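Side-chain contacts in N-acetylglucosamine-6-phosphate deacetylase (Mycobacterium smegmatis, PDB 6FV4), which probably removes the acetyl group from N-acetylglucosamine 6-phosphate, as a metal-dependent hydrolase of the NagA family: residues S101-A106 with G368-L373; S121-Q126 with G130-I135. The protein carries 1 engineered substitution. One frame throughout, in Å; residues are numbered along the deposited sequence.

Contact 1: residues S101-A106 with G368-L373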
loop_
_atom_site.group_PDB
_atom_site.type_symbol
_atom_site.label_atom_id
_atom_site.label_comp_id
_atom_site.label_asym_id
_atom_site.label_seq_id
_atom_site.Cartn_x
_atom_site.Cartn_y
_atom_site.Cartn_z
ATOM N N SER B 101 -8.212 -25.629 -10.920
ATOM C CA SER B 101 -9.287 -24.953 -10.198
ATOM C C SER B 101 -10.315 -26.007 -9.834
ATOM O O SER B 101 -11.146 -26.384 -10.659
ATOM C CB SER B 101 -9.916 -23.849 -11.037
ATOM O OG SER B 101 -8.991 -22.828 -11.317
ATOM N N THR B 102 -10.259 -26.492 -8.589
ATOM C CA THR B 102 -11.201 -27.501 -8.123
ATOM C C THR B 102 -12.466 -26.913 -7.515
ATOM O O THR B 102 -13.405 -27.668 -7.224
ATOM C CB THR B 102 -10.523 -28.423 -7.106
ATOM O OG1 THR B 102 -9.868 -27.632 -6.109
ATOM C CG2 THR B 102 -9.484 -29.305 -7.803
ATOM N N THR B 103 -12.504 -25.603 -7.302
ATOM C CA THR B 103 -13.690 -24.886 -6.863
ATOM C C THR B 103 -13.828 -23.644 -7.725
ATOM O O THR B 103 -12.843 -22.929 -7.939
ATOM C CB THR B 103 -13.582 -24.488 -5.386
ATOM O OG1 THR B 103 -13.560 -25.672 -4.580
ATOM C CG2 THR B 103 -14.771 -23.608 -4.983
ATOM N N LEU B 104 -15.044 -23.370 -8.197
ATOM C CA LEU B 104 -15.296 -22.271 -9.121
ATOM C C LEU B 104 -16.527 -21.499 -8.707
ATOM O O LEU B 104 -17.573 -22.098 -8.420
ATOM C CB LEU B 104 -15.524 -22.773 -10.553
ATOM C CG LEU B 104 -14.472 -23.716 -11.118
ATOM C CD1 LEU B 104 -15.056 -24.615 -12.191
ATOM C CD2 LEU B 104 -13.328 -22.912 -11.667
ATOM N N VAL B 105 -16.442 -20.174 -8.746
ATOM C CA VAL B 105 -17.640 -19.349 -8.610
ATOM C C VAL B 105 -17.895 -18.661 -9.949
ATOM O O VAL B 105 -17.069 -17.872 -10.434
ATOM C CB VAL B 105 -17.525 -18.358 -7.447
ATOM C CG1 VAL B 105 -18.753 -17.443 -7.403
ATOM C CG2 VAL B 105 -17.420 -19.133 -6.155
ATOM N N ALA B 106 -19.014 -19.008 -10.575
ATOM C CA ALA B 106 -19.295 -18.557 -11.929
ATOM C C ALA B 106 -19.909 -17.167 -11.877
ATOM O O ALA B 106 -20.859 -16.933 -11.133
ATOM C CB ALA B 106 -20.225 -19.538 -12.643
ATOM N N GLY B 368 -10.135 -34.572 7.443
ATOM C CA GLY B 368 -11.522 -34.208 7.287
ATOM C C GLY B 368 -11.850 -33.439 6.018
ATOM O O GLY B 368 -13.008 -33.454 5.582
ATOM N N ALA B 369 -10.870 -32.769 5.414
ATOM C CA ALA B 369 -11.134 -31.939 4.247
ATOM C C ALA B 369 -11.363 -32.794 3.003
ATOM O O ALA B 369 -10.891 -33.932 2.902
ATOM C CB ALA B 369 -9.968 -30.982 4.006
ATOM N N ARG B 370 -12.096 -32.230 2.040
ATOM C CA ARG B 370 -12.270 -32.916 0.767
ATOM C C ARG B 370 -10.940 -32.975 0.030
ATOM O O ARG B 370 -10.103 -32.075 0.142
ATOM C CB ARG B 370 -13.335 -32.236 -0.102
ATOM C CG ARG B 370 -13.974 -33.210 -1.093
ATOM C CD ARG B 370 -15.085 -32.594 -1.917
ATOM N NE ARG B 370 -14.569 -31.591 -2.845
ATOM C CZ ARG B 370 -15.330 -30.871 -3.661
ATOM N NH1 ARG B 370 -16.659 -31.050 -3.680
ATOM N NH2 ARG B 370 -14.757 -29.973 -4.461
ATOM N N ALA B 371 -10.733 -34.070 -0.703
ATOM C CA ALA B 371 -9.438 -34.356 -1.311
ATOM C C ALA B 371 -9.354 -33.662 -2.673
ATOM O O ALA B 371 -9.497 -34.269 -3.737
ATOM C CB ALA B 371 -9.222 -35.858 -1.424
ATOM N N ASP B 372 -9.102 -32.355 -2.620
ATOM C CA ASP B 372 -8.895 -31.529 -3.803
ATOM C C ASP B 372 -7.459 -31.032 -3.742
ATOM O O ASP B 372 -7.095 -30.320 -2.801
ATOM C CB ASP B 372 -9.849 -30.337 -3.837
ATOM C CG ASP B 372 -11.305 -30.733 -3.742
ATOM O OD1 ASP B 372 -11.638 -31.925 -3.916
ATOM O OD2 ASP B 372 -12.127 -29.833 -3.491
ATOM N N LEU B 373 -6.641 -31.425 -4.714
ATOM C CA LEU B 373 -5.239 -31.032 -4.682
ATOM C C LEU B 373 -4.712 -30.936 -6.105
ATOM O O LEU B 373 -5.331 -31.425 -7.055
ATOM C CB LEU B 373 -4.395 -32.005 -3.845
ATOM C CG LEU B 373 -4.396 -33.507 -4.158
ATOM C CD1 LEU B 373 -3.534 -33.864 -5.374
ATOM C CD2 LEU B 373 -3.906 -34.282 -2.924
HETATM O O HOH W 1 -11.429 -27.062 -4.130
HETATM O O HOH W 2 -15.993 -27.994 -6.120
#
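The backbones of 101-106 and 368-373 come closest where Thr102 faces Asp372, their CA atoms 6.3 Å apart, and no direct hydrogen bond joins the two segments. The hydroxyl and CB of Thr102 pack obliquely on CB of Asp372, with OG1 of Thr102 3.5 Å from CB of Asp372. The Thr102 hydroxyl sits between its own backbone N and carbonyl carbon (chi1 50°). A water bonds to OG1 of Thr102 and OG1 of Thr103, both at 2.6 Å, and donates to OD2 of Asp372 at 2.9 Å. The meeting place lies at the start of a strand of the amidohydrolase barrel: strand 101-102 turns a corner at Thr103 into strand 104-109, while 368-373 is the loop leading into strand 373-376, which pairs with strands 63-76 and 382-387. Within that loop Ala371 centres an inverse gamma turn, and Arg370 folds back on Asp372, its chain bent at chi3 (68°). NE bonds both carboxylate oxygens through their syn lone pairs, OD2 in the guanidinium plane and OD1 tilted from it. NH2 completes the salt bridge at 2.8 Å from OD2, which thus takes two donors, while OD1 also accepts from the backbone N of Ala388. O of Thr102 lies at the guanidinium edge, in its plane, 3.8 Å from NH2 of Arg370, too far for a direct bond; a second water accepts from Arg370 NH2 at 2.9 Å and lies within hydrogen-bonding distance of Thr102 O. Arg387, from strand 382-387, donates to the same Thr102 oxygen through its NE.

Contact 2: residues S121-Q126 with G130-I135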
loop_
_atom_site.group_PDB
_atom_site.type_symbol
_atom_site.label_atom_id
_atom_site.label_comp_id
_atom_site.label_asym_id
_atom_site.label_seq_id
_atom_site.Cartn_x
_atom_site.Cartn_y
_atom_site.Cartn_z
ATOM N N SER B 121 -31.280 -18.824 -12.644
ATOM C CA SER B 121 -31.997 -20.093 -12.539
ATOM C C SER B 121 -31.208 -21.240 -13.158
ATOM O O SER B 121 -31.072 -22.311 -12.554
ATOM C CB SER B 121 -33.374 -19.991 -13.212
ATOM O OG SER B 121 -34.269 -19.225 -12.435
ATOM N N GLY B 122 -30.684 -21.035 -14.370
ATOM C CA GLY B 122 -29.923 -22.090 -15.028
ATOM C C GLY B 122 -28.599 -22.417 -14.352
ATOM O O GLY B 122 -28.186 -23.583 -14.304
ATOM N N LEU B 123 -27.891 -21.400 -13.849
ATOM C CA LEU B 123 -26.627 -21.705 -13.180
ATOM C C LEU B 123 -26.868 -22.370 -11.826
ATOM O O LEU B 123 -26.062 -23.203 -11.394
ATOM C CB LEU B 123 -25.774 -20.435 -13.011
ATOM C CG LEU B 123 -24.980 -19.881 -14.196
ATOM C CD1 LEU B 123 -24.059 -18.724 -13.744
ATOM C CD2 LEU B 123 -24.149 -20.972 -14.860
ATOM N N ALA B 124 -27.963 -22.020 -11.142
ATOM C CA ALA B 124 -28.263 -22.658 -9.858
ATOM C C ALA B 124 -28.405 -24.172 -10.011
ATOM O O ALA B 124 -28.033 -24.932 -9.113
ATOM C CB ALA B 124 -29.543 -22.068 -9.260
ATOM N N ARG B 125 -28.929 -24.627 -11.148
ATOM C CA ARG B 125 -29.033 -26.063 -11.391
ATOM C C ARG B 125 -27.651 -26.699 -11.530
ATOM O O ARG B 125 -27.418 -27.831 -11.077
ATOM C CB ARG B 125 -29.886 -26.314 -12.639
ATOM C CG ARG B 125 -30.008 -27.781 -13.014
ATOM C CD ARG B 125 -30.954 -27.987 -14.211
ATOM N NE ARG B 125 -30.619 -29.245 -14.868
ATOM C CZ ARG B 125 -29.782 -29.336 -15.893
ATOM N NH1 ARG B 125 -29.230 -28.234 -16.389
ATOM N NH2 ARG B 125 -29.504 -30.522 -16.429
ATOM N N GLN B 126 -26.711 -25.987 -12.140
ATOM C CA GLN B 126 -25.360 -26.534 -12.222
ATOM C C GLN B 126 -24.606 -26.437 -10.899
ATOM O O GLN B 126 -23.733 -27.270 -10.636
ATOM C CB GLN B 126 -24.599 -25.854 -13.351
ATOM C CG GLN B 126 -24.998 -26.435 -14.707
ATOM C CD GLN B 126 -25.047 -25.393 -15.771
ATOM O OE1 GLN B 126 -24.570 -24.278 -15.575
ATOM N NE2 GLN B 126 -25.612 -25.740 -16.919
ATOM N N GLY B 130 -23.152 -29.783 -9.028
ATOM C CA GLY B 130 -21.765 -29.918 -8.621
ATOM C C GLY B 130 -20.728 -29.487 -9.635
ATOM O O GLY B 130 -19.528 -29.685 -9.393
ATOM N N LEU B 131 -21.142 -28.893 -10.755
ATOM C CA LEU B 131 -20.174 -28.405 -11.735
ATOM C C LEU B 131 -19.487 -27.139 -11.247
ATOM O O LEU B 131 -18.273 -26.971 -11.430
ATOM C CB LEU B 131 -20.857 -28.148 -13.077
ATOM C CG LEU B 131 -21.121 -29.372 -13.954
ATOM C CD1 LEU B 131 -22.509 -29.974 -13.691
ATOM C CD2 LEU B 131 -20.972 -29.006 -15.424
ATOM N N ILE B 132 -20.257 -26.229 -10.652
ATOM C CA ILE B 132 -19.761 -24.983 -10.092
ATOM C C ILE B 132 -20.221 -24.913 -8.648
ATOM O O ILE B 132 -21.123 -25.631 -8.228
ATOM C CB ILE B 132 -20.245 -23.752 -10.878
ATOM C CG1 ILE B 132 -21.730 -23.882 -11.199
ATOM C CG2 ILE B 132 -19.476 -23.627 -12.182
ATOM C CD1 ILE B 132 -22.326 -22.604 -11.736
ATOM N N ASP B 133 -19.597 -24.031 -7.880
ATOM C CA ASP B 133 -19.836 -24.004 -6.449
ATOM C C ASP B 133 -20.646 -22.798 -5.992
ATOM O O ASP B 133 -20.970 -22.692 -4.802
ATOM C CB ASP B 133 -18.488 -24.069 -5.724
ATOM C CG ASP B 133 -17.694 -25.311 -6.108
ATOM O OD1 ASP B 133 -17.822 -26.330 -5.390
ATOM O OD2 ASP B 133 -16.970 -25.285 -7.142
ATOM N N GLY B 134 -21.013 -21.910 -6.903
ATOM C CA GLY B 134 -21.704 -20.703 -6.512
ATOM C C GLY B 134 -21.840 -19.816 -7.722
ATOM O O GLY B 134 -21.332 -20.126 -8.801
ATOM N N ILE B 135 -22.541 -18.701 -7.522
ATOM C CA ILE B 135 -22.760 -17.698 -8.559
ATOM C C ILE B 135 -22.314 -16.345 -8.031
ATOM O O ILE B 135 -22.535 -16.015 -6.860
ATOM C CB ILE B 135 -24.239 -17.629 -9.000
ATOM C CG1 ILE B 135 -24.734 -19.001 -9.469
ATOM C CG2 ILE B 135 -24.405 -16.562 -10.104
ATOM C CD1 ILE B 135 -26.305 -19.092 -9.637
#
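Leu123 and Ile135 meet at the apolar centre, where CD1 of the isoleucine lies 3.7 Å from CB of the leucine. With CG1 anti to its carbonyl carbon (chi1 -56°) and the chain extended beyond it, Ile135 lays this methyl against the helix backbone as well, 3.7 Å from N of Ala124. Next to it, Ile132 crosses Leu123 at about a right angle, CD1 of Ile132 standing 4.0 Å from CD2 of Leu123. The same methyl packs on the Leu123 carbonyl O, and CG1 of Ile132 lies against the carbonyl group of Gln126. Helix 113-129 is thus seated on the start of strand 134-138, within the beta-alpha-beta unit of the amidohydrolase barrel that begins with strand 104-109; Leu123 also touches Ala106 and Leu108 of that first strand. Further out, the helix ends in a Schellman motif at Gly130, whose positive phi (93°) turns the chain back towards the barrel. O of Gln126 accepts there from N of Leu131 at 3.1 Å, and weakly from N of Gly130 at 3.0 Å. The amide end of Gln126 turns to helix 86-98 and its start, OE1 bonding to OG1 of Thr89 and NE2 to OD1 of Asp86, which also forms a salt bridge with Arg125. The chemistry is therefore divided: aliphatic side chains fill the interface of helix and strand, while main-chain amides satisfy the last-turn carbonyl and a neighbouring helix takes up the buried glutamine amide.

How the contacts relate
Both contacts bear on neighbouring strands of the barrel, 104-109 and 134-138, yet they sit at different depths. Contact 2 is buried and largely aliphatic, holding a helix against the barrel wall within one local unit. Contact 1 is only partly buried and mostly polar; waters bridge the corner just before barrel strand 104-109 to a loop 262 residues further along the chain, and an ion pair inside that loop fixes the carboxylate. The two touch directly: O of Leu104 is 2.9 Å from N of Asp133, and N of Ala106 is 3.1 Å from O of Gly134, both probable hydrogen bonds between segments 101-106 and 130-135. Asp133, whose OD2 accepts from N of Leu104, thus connects segment 130-135 to the corner at Thr103.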